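Local coordinates for protein PTS system, IIA component (Streptococcus pneumoniae serotype 4, PDB 5T3U) that probably relays phosphoryl groups in the cytoplasm as the IIA component of a sugar phosphotransferase system associated with fucose utilization, at residues A23-T34 against F102-S112. Numbering follows the deposited sequence.
Sequences ALMTAEMFVGET and FNIPLLVELIS
A27 sets its methyl among L107, V108 and I111, with L107 CD2 3.8 Å from A27 CB, and the small side chain lets the two helices close to 9.4 Å between axes. One turn earlier A23, equally small, meets the edge of the F102 ring in the ring plane, CB 3.6 Å from CE2, while L107 CD2 lies against the A23 carbonyl. I104 CD1 packs between A23 O and T26 CG2, crossing the T26 side chain at about a right angle. At the far end V31 splits its branches: CG1 packs on V108 CG1 (3.7 Å) and lies beside S112 OG, CG2 on I111 CG2 (3.6 Å). I111 also spans the contact lengthwise: CG2, anti to the backbone N, serves V31 and T34, while the extended CG1 arm (chi2 167°) carries CD1 to L24 and A27. Both helices pack on one face of the parallel sheet, strand order 2-1-3-4, of this mannose-type IIA α/β fold, and cross at -56°; L107 and I111 continue down onto strand 7-16. N103 caps helix 104-112, its OD1 taking L106 N at 3.1 Å. S112 OG turns back to V108 O, and E28 OE2 accepts both T34 N and T34 OG1 from opposite faces of its carboxylate, tying down the chain beyond G32, whose positive phi would jam a side chain against the preceding carbonyl O. T26 OG1 hydrogen-bonds with H16 O and F19 N of the second subunit.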
ATOM      1  N   ALA A  23       0.407   6.090  -3.307  1.00 24.57           N
ATOM      2  CA  ALA A  23      -0.125   4.951  -4.078  1.00 25.16           C
ATOM      3  C   ALA A  23      -0.634   5.346  -5.470  1.00 25.18           C
ATOM      4  O   ALA A  23      -0.354   4.662  -6.449  1.00 25.54           O
ATOM      5  CB  ALA A  23      -1.203   4.210  -3.299  1.00 24.72           C
ATOM      6  N   LEU A  24      -1.332   6.465  -5.580  1.00 25.59           N
ATOM      7  CA  LEU A  24      -1.820   6.873  -6.905  1.00 26.39           C
ATOM      8  C   LEU A  24      -0.681   7.216  -7.831  1.00 26.83           C
ATOM      9  O   LEU A  24      -0.693   6.799  -8.965  1.00 27.58           O
ATOM     10  CB  LEU A  24      -2.777   8.069  -6.846  1.00 25.88           C
ATOM     11  CG  LEU A  24      -3.375   8.482  -8.213  1.00 26.70           C
ATOM     12  CD1 LEU A  24      -4.081   7.309  -9.001  1.00 24.35           C
ATOM     13  CD2 LEU A  24      -4.352   9.658  -8.027  1.00 24.20           C
ATOM     14  N   MET A  25       0.262   8.020  -7.348  1.00 27.85           N
ATOM     15  CA  MET A  25       1.456   8.428  -8.100  1.00 28.74           C
ATOM     16  C   MET A  25       2.143   7.187  -8.677  1.00 28.23           C
ATOM     17  O   MET A  25       2.401   7.110  -9.878  1.00 28.61           O
ATOM     18  CB  MET A  25       2.419   9.175  -7.157  1.00 28.83           C
ATOM     19  CG  MET A  25       3.642   9.718  -7.797  1.00 29.36           C
ATOM     20  SD  MET A  25       4.998   8.494  -7.994  1.00 28.96           S
ATOM     21  CE  MET A  25       6.231   9.669  -8.610  1.00 26.24           C
ATOM     22  N   THR A  26       2.367   6.192  -7.823  1.00 27.86           N
ATOM     23  CA  THR A  26       3.001   4.938  -8.240  1.00 26.73           C
ATOM     24  C   THR A  26       2.133   4.178  -9.234  1.00 27.45           C
ATOM     25  O   THR A  26       2.639   3.671 -10.239  1.00 27.25           O
ATOM     26  CB  THR A  26       3.301   4.077  -7.029  1.00 26.67           C
ATOM     27  OG1 THR A  26       4.297   4.740  -6.245  1.00 25.63           O
ATOM     28  CG2 THR A  26       3.804   2.689  -7.425  1.00 25.57           C
ATOM     29  N   ALA A  27       0.825   4.098  -8.973  1.00 27.54           N
ATOM     30  CA  ALA A  27      -0.074   3.395  -9.889  1.00 28.31           C
ATOM     31  C   ALA A  27      -0.044   4.026 -11.285  1.00 29.15           C
ATOM     32  O   ALA A  27      -0.134   3.308 -12.280  1.00 29.16           O
ATOM     33  CB  ALA A  27      -1.548   3.339  -9.337  1.00 28.08           C
ATOM     34  N   GLU A  28       0.107   5.358 -11.344  1.00 29.46           N
ATOM     35  CA  GLU A  28       0.124   6.080 -12.617  1.00 30.87           C
ATOM     36  C   GLU A  28       1.390   5.788 -13.422  1.00 32.06           C
ATOM     37  O   GLU A  28       1.398   5.934 -14.662  1.00 32.26           O
ATOM     38  CB  GLU A  28      -0.082   7.582 -12.403  1.00 30.48           C
ATOM     39  CG  GLU A  28      -1.514   7.903 -11.915  1.00 30.84           C
ATOM     40  CD  GLU A  28      -1.711   9.334 -11.490  1.00 32.92           C
ATOM     41  OE1 GLU A  28      -0.825   9.909 -10.816  1.00 37.11           O
ATOM     42  OE2 GLU A  28      -2.778   9.892 -11.808  1.00 33.25           O
ATOM     43  N   MET A  29       2.438   5.336 -12.728  1.00 32.18           N
ATOM     44  CA  MET A  29       3.664   4.923 -13.417  1.00 33.07           C
ATOM     45  C   MET A  29       3.396   3.672 -14.229  1.00 33.77           C
ATOM     46  O   MET A  29       4.081   3.418 -15.217  1.00 35.07           O
ATOM     47  CB  MET A  29       4.804   4.700 -12.439  1.00 32.62           C
ATOM     48  CG  MET A  29       5.342   5.997 -11.851  1.00 31.21           C
ATOM     49  SD  MET A  29       6.671   5.746 -10.651  1.00 31.99           S
ATOM     50  CE  MET A  29       7.929   5.019 -11.713  1.00 30.90           C
ATOM     51  N   PHE A  30       2.382   2.911 -13.835  1.00 34.09           N
ATOM     52  CA  PHE A  30       1.998   1.712 -14.569  1.00 34.77           C
ATOM     53  C   PHE A  30       0.861   1.914 -15.558  1.00 34.90           C
ATOM     54  O   PHE A  30       0.905   1.372 -16.645  1.00 35.13           O
ATOM     55  CB  PHE A  30       1.674   0.562 -13.597  1.00 35.34           C
ATOM     56  CG  PHE A  30       2.847   0.177 -12.733  1.00 37.62           C
ATOM     57  CD1 PHE A  30       3.889  -0.587 -13.258  1.00 41.04           C
ATOM     58  CD2 PHE A  30       2.920   0.595 -11.422  1.00 38.06           C
ATOM     59  CE1 PHE A  30       4.997  -0.925 -12.473  1.00 42.13           C
ATOM     60  CE2 PHE A  30       4.010   0.252 -10.627  1.00 42.16           C
ATOM     61  CZ  PHE A  30       5.059  -0.489 -11.156  1.00 40.93           C
ATOM     62  N   VAL A  31      -0.155   2.690 -15.186  1.00 34.19           N
ATOM     63  CA  VAL A  31      -1.381   2.768 -15.983  1.00 34.37           C
ATOM     64  C   VAL A  31      -1.593   4.131 -16.655  1.00 34.85           C
ATOM     65  O   VAL A  31      -2.594   4.334 -17.339  1.00 36.16           O
ATOM     66  CB  VAL A  31      -2.627   2.399 -15.128  1.00 34.57           C
ATOM     67  CG1 VAL A  31      -2.445   1.023 -14.518  1.00 33.97           C
ATOM     68  CG2 VAL A  31      -2.837   3.411 -14.016  1.00 32.95           C
ATOM     69  N   GLY A  32      -0.662   5.059 -16.460  1.00 34.75           N
ATOM     70  CA  GLY A  32      -0.776   6.412 -17.025  1.00 34.82           C
ATOM     71  C   GLY A  32      -1.538   7.363 -16.104  1.00 35.36           C
ATOM     72  O   GLY A  32      -2.237   6.933 -15.170  1.00 32.93           O
ATOM     73  N   GLU A  33      -1.389   8.654 -16.382  1.00 35.72           N
ATOM     74  CA  GLU A  33      -1.954   9.722 -15.560  1.00 37.00           C
ATOM     75  C   GLU A  33      -3.492   9.619 -15.506  1.00 35.31           C
ATOM     76  O   GLU A  33      -4.121   9.342 -16.510  1.00 35.62           O
ATOM     77  CB  GLU A  33      -1.519  11.085 -16.140  1.00 37.86           C
ATOM     78  CG  GLU A  33      -1.448  12.216 -15.094  1.00 44.58           C
ATOM     79  CD  GLU A  33      -1.972  13.567 -15.616  1.00 52.58           C
ATOM     80  OE1 GLU A  33      -2.833  13.565 -16.534  1.00 57.38           O
ATOM     81  OE2 GLU A  33      -1.563  14.627 -15.078  1.00 53.34           O
ATOM     82  N   THR A  34      -4.093   9.793 -14.334  1.00 33.96           N
ATOM     83  CA  THR A  34      -5.559   9.769 -14.239  1.00 32.58           C
ATOM     84  C   THR A  34      -6.078  11.206 -14.096  1.00 32.65           C
ATOM     85  O   THR A  34      -5.302  12.125 -13.835  1.00 31.48           O
ATOM     86  CB  THR A  34      -6.074   8.921 -13.028  1.00 31.96           C
ATOM     87  OG1 THR A  34      -5.501   9.417 -11.820  1.00 30.57           O
ATOM     88  CG2 THR A  34      -5.716   7.451 -13.175  1.00 33.07           C
ATOM     89  N   PHE A 102      -5.701  -1.868   1.183  1.00 25.72           N
ATOM     90  CA  PHE A 102      -5.297  -1.931  -0.224  1.00 24.96           C
ATOM     91  C   PHE A 102      -3.783  -1.929  -0.455  1.00 25.68           C
ATOM     92  O   PHE A 102      -3.010  -1.386   0.353  1.00 26.49           O
ATOM     93  CB  PHE A 102      -5.947  -0.795  -1.053  1.00 25.38           C
ATOM     94  CG  PHE A 102      -5.289   0.563  -0.899  1.00 25.34           C
ATOM     95  CD1 PHE A 102      -5.738   1.470   0.061  1.00 26.69           C
ATOM     96  CD2 PHE A 102      -4.264   0.955  -1.748  1.00 25.51           C
ATOM     97  CE1 PHE A 102      -5.132   2.751   0.201  1.00 26.72           C
ATOM     98  CE2 PHE A 102      -3.653   2.209  -1.615  1.00 27.55           C
ATOM     99  CZ  PHE A 102      -4.098   3.114  -0.640  1.00 26.90           C
ATOM    100  N   ASN A 103      -3.385  -2.479  -1.596  1.00 25.35           N
ATOM    101  CA  ASN A 103      -1.996  -2.492  -2.020  1.00 26.22           C
ATOM    102  C   ASN A 103      -1.908  -1.972  -3.464  1.00 25.83           C
ATOM    103  O   ASN A 103      -2.919  -1.600  -4.056  1.00 25.36           O
ATOM    104  CB  ASN A 103      -1.381  -3.902  -1.841  1.00 25.54           C
ATOM    105  CG  ASN A 103      -2.144  -4.974  -2.582  1.00 26.89           C
ATOM    106  OD1 ASN A 103      -3.070  -4.666  -3.347  1.00 25.25           O
ATOM    107  ND2 ASN A 103      -1.766  -6.250  -2.372  1.00 25.82           N
ATOM    108  N   ILE A 104      -0.703  -1.883  -4.016  1.00 25.86           N
ATOM    109  CA  ILE A 104      -0.555  -1.356  -5.377  1.00 25.93           C
ATOM    110  C   ILE A 104      -1.278  -2.262  -6.389  1.00 26.48           C
ATOM    111  O   ILE A 104      -1.998  -1.770  -7.236  1.00 26.71           O
ATOM    112  CB  ILE A 104       0.934  -1.060  -5.712  1.00 25.88           C
ATOM    113  CG1 ILE A 104       1.303   0.310  -5.166  1.00 24.23           C
ATOM    114  CG2 ILE A 104       1.262  -1.156  -7.255  1.00 25.40           C
ATOM    115  CD1 ILE A 104       0.629   1.490  -5.853  1.00 25.45           C
ATOM    116  N   PRO A 105      -1.144  -3.597  -6.268  1.00 27.03           N
ATOM    117  CA  PRO A 105      -1.871  -4.455  -7.231  1.00 26.56           C
ATOM    118  C   PRO A 105      -3.393  -4.223  -7.319  1.00 26.75           C
ATOM    119  O   PRO A 105      -3.936  -4.226  -8.434  1.00 26.66           O
ATOM    120  CB  PRO A 105      -1.582  -5.862  -6.715  1.00 26.63           C
ATOM    121  CG  PRO A 105      -0.184  -5.735  -6.114  1.00 26.61           C
ATOM    122  CD  PRO A 105      -0.242  -4.401  -5.408  1.00 27.42           C
ATOM    123  N   LEU A 106      -4.074  -4.046  -6.178  1.00 24.86           N
ATOM    124  CA  LEU A 106      -5.493  -3.671  -6.183  1.00 23.36           C
ATOM    125  C   LEU A 106      -5.740  -2.349  -6.916  1.00 23.44           C
ATOM    126  O   LEU A 106      -6.600  -2.274  -7.818  1.00 23.16           O
ATOM    127  CB  LEU A 106      -6.044  -3.576  -4.751  1.00 22.61           C
ATOM    128  CG  LEU A 106      -7.586  -3.336  -4.615  1.00 22.33           C
ATOM    129  CD1 LEU A 106      -8.444  -4.346  -5.362  1.00 22.13           C
ATOM    130  CD2 LEU A 106      -7.973  -3.341  -3.139  1.00 25.53           C
ATOM    131  N   LEU A 107      -4.989  -1.303  -6.543  1.00 23.83           N
ATOM    132  CA  LEU A 107      -5.205   0.027  -7.126  1.00 24.34           C
ATOM    133  C   LEU A 107      -4.983  -0.007  -8.639  1.00 25.12           C
ATOM    134  O   LEU A 107      -5.841   0.430  -9.403  1.00 25.23           O
ATOM    135  CB  LEU A 107      -4.349   1.118  -6.440  1.00 24.09           C
ATOM    136  CG  LEU A 107      -4.544   2.548  -7.013  1.00 24.99           C
ATOM    137  CD1 LEU A 107      -6.045   2.984  -7.067  1.00 23.93           C
ATOM    138  CD2 LEU A 107      -3.683   3.593  -6.255  1.00 23.09           C
ATOM    139  N   VAL A 108      -3.854  -0.566  -9.075  1.00 25.94           N
ATOM    140  CA  VAL A 108      -3.578  -0.739 -10.500  1.00 26.00           C
ATOM    141  C   VAL A 108      -4.686  -1.464 -11.257  1.00 26.57           C
ATOM    142  O   VAL A 108      -5.090  -1.016 -12.323  1.00 27.26           O
ATOM    143  CB  VAL A 108      -2.225  -1.487 -10.730  1.00 26.11           C
ATOM    144  CG1 VAL A 108      -2.089  -1.903 -12.221  1.00 25.26           C
ATOM    145  CG2 VAL A 108      -1.078  -0.592 -10.305  1.00 27.35           C
ATOM    146  N   GLU A 109      -5.154  -2.592 -10.723  1.00 26.57           N
ATOM    147  CA  GLU A 109      -6.188  -3.364 -11.392  1.00 27.16           C
ATOM    148  C   GLU A 109      -7.517  -2.601 -11.485  1.00 27.19           C
ATOM    149  O   GLU A 109      -8.210  -2.670 -12.501  1.00 26.19           O
ATOM    150  CB  GLU A 109      -6.425  -4.685 -10.632  1.00 27.73           C
ATOM    151  CG  GLU A 109      -7.629  -5.501 -11.138  1.00 31.70           C
ATOM    152  CD  GLU A 109      -7.588  -5.777 -12.652  1.00 38.67           C
ATOM    153  OE1 GLU A 109      -6.479  -5.952 -13.225  1.00 39.73           O
ATOM    154  OE2 GLU A 109      -8.677  -5.820 -13.276  1.00 43.25           O
ATOM    155  N   LEU A 110      -7.904  -1.933 -10.395  1.00 27.77           N
ATOM    156  CA  LEU A 110      -9.138  -1.137 -10.404  1.00 27.35           C
ATOM    157  C   LEU A 110      -9.037   0.016 -11.398  1.00 28.05           C
ATOM    158  O   LEU A 110     -10.011   0.305 -12.118  1.00 28.84           O
ATOM    159  CB  LEU A 110      -9.483  -0.648  -9.000  1.00 26.93           C
ATOM    160  CG  LEU A 110      -9.994  -1.767  -8.077  1.00 27.42           C
ATOM    161  CD1 LEU A 110     -10.201  -1.306  -6.615  1.00 24.70           C
ATOM    162  CD2 LEU A 110     -11.280  -2.439  -8.661  1.00 26.37           C
ATOM    163  N   ILE A 111      -7.875   0.661 -11.495  1.00 27.96           N
ATOM    164  CA  ILE A 111      -7.765   1.732 -12.520  1.00 27.85           C
ATOM    165  C   ILE A 111      -7.863   1.147 -13.945  1.00 28.64           C
ATOM    166  O   ILE A 111      -8.635   1.643 -14.783  1.00 28.42           O
ATOM    167  CB  ILE A 111      -6.522   2.619 -12.358  1.00 27.43           C
ATOM    168  CG1 ILE A 111      -6.580   3.407 -11.053  1.00 26.23           C
ATOM    169  CG2 ILE A 111      -6.419   3.636 -13.542  1.00 26.39           C
ATOM    170  CD1 ILE A 111      -5.220   4.098 -10.658  1.00 23.26           C
ATOM    171  N   SER A 112      -7.135   0.058 -14.197  1.00 29.58           N
ATOM    172  CA  SER A 112      -7.105  -0.567 -15.532  1.00 30.52           C
ATOM    173  C   SER A 112      -8.462  -1.037 -16.018  1.00 30.90           C
ATOM    174  O   SER A 112      -8.686  -1.134 -17.231  1.00 32.06           O
ATOM    175  CB  SER A 112      -6.132  -1.754 -15.551  1.00 30.59           C
ATOM    176  OG  SER A 112      -4.860  -1.302 -15.137  1.00 33.37           O
TER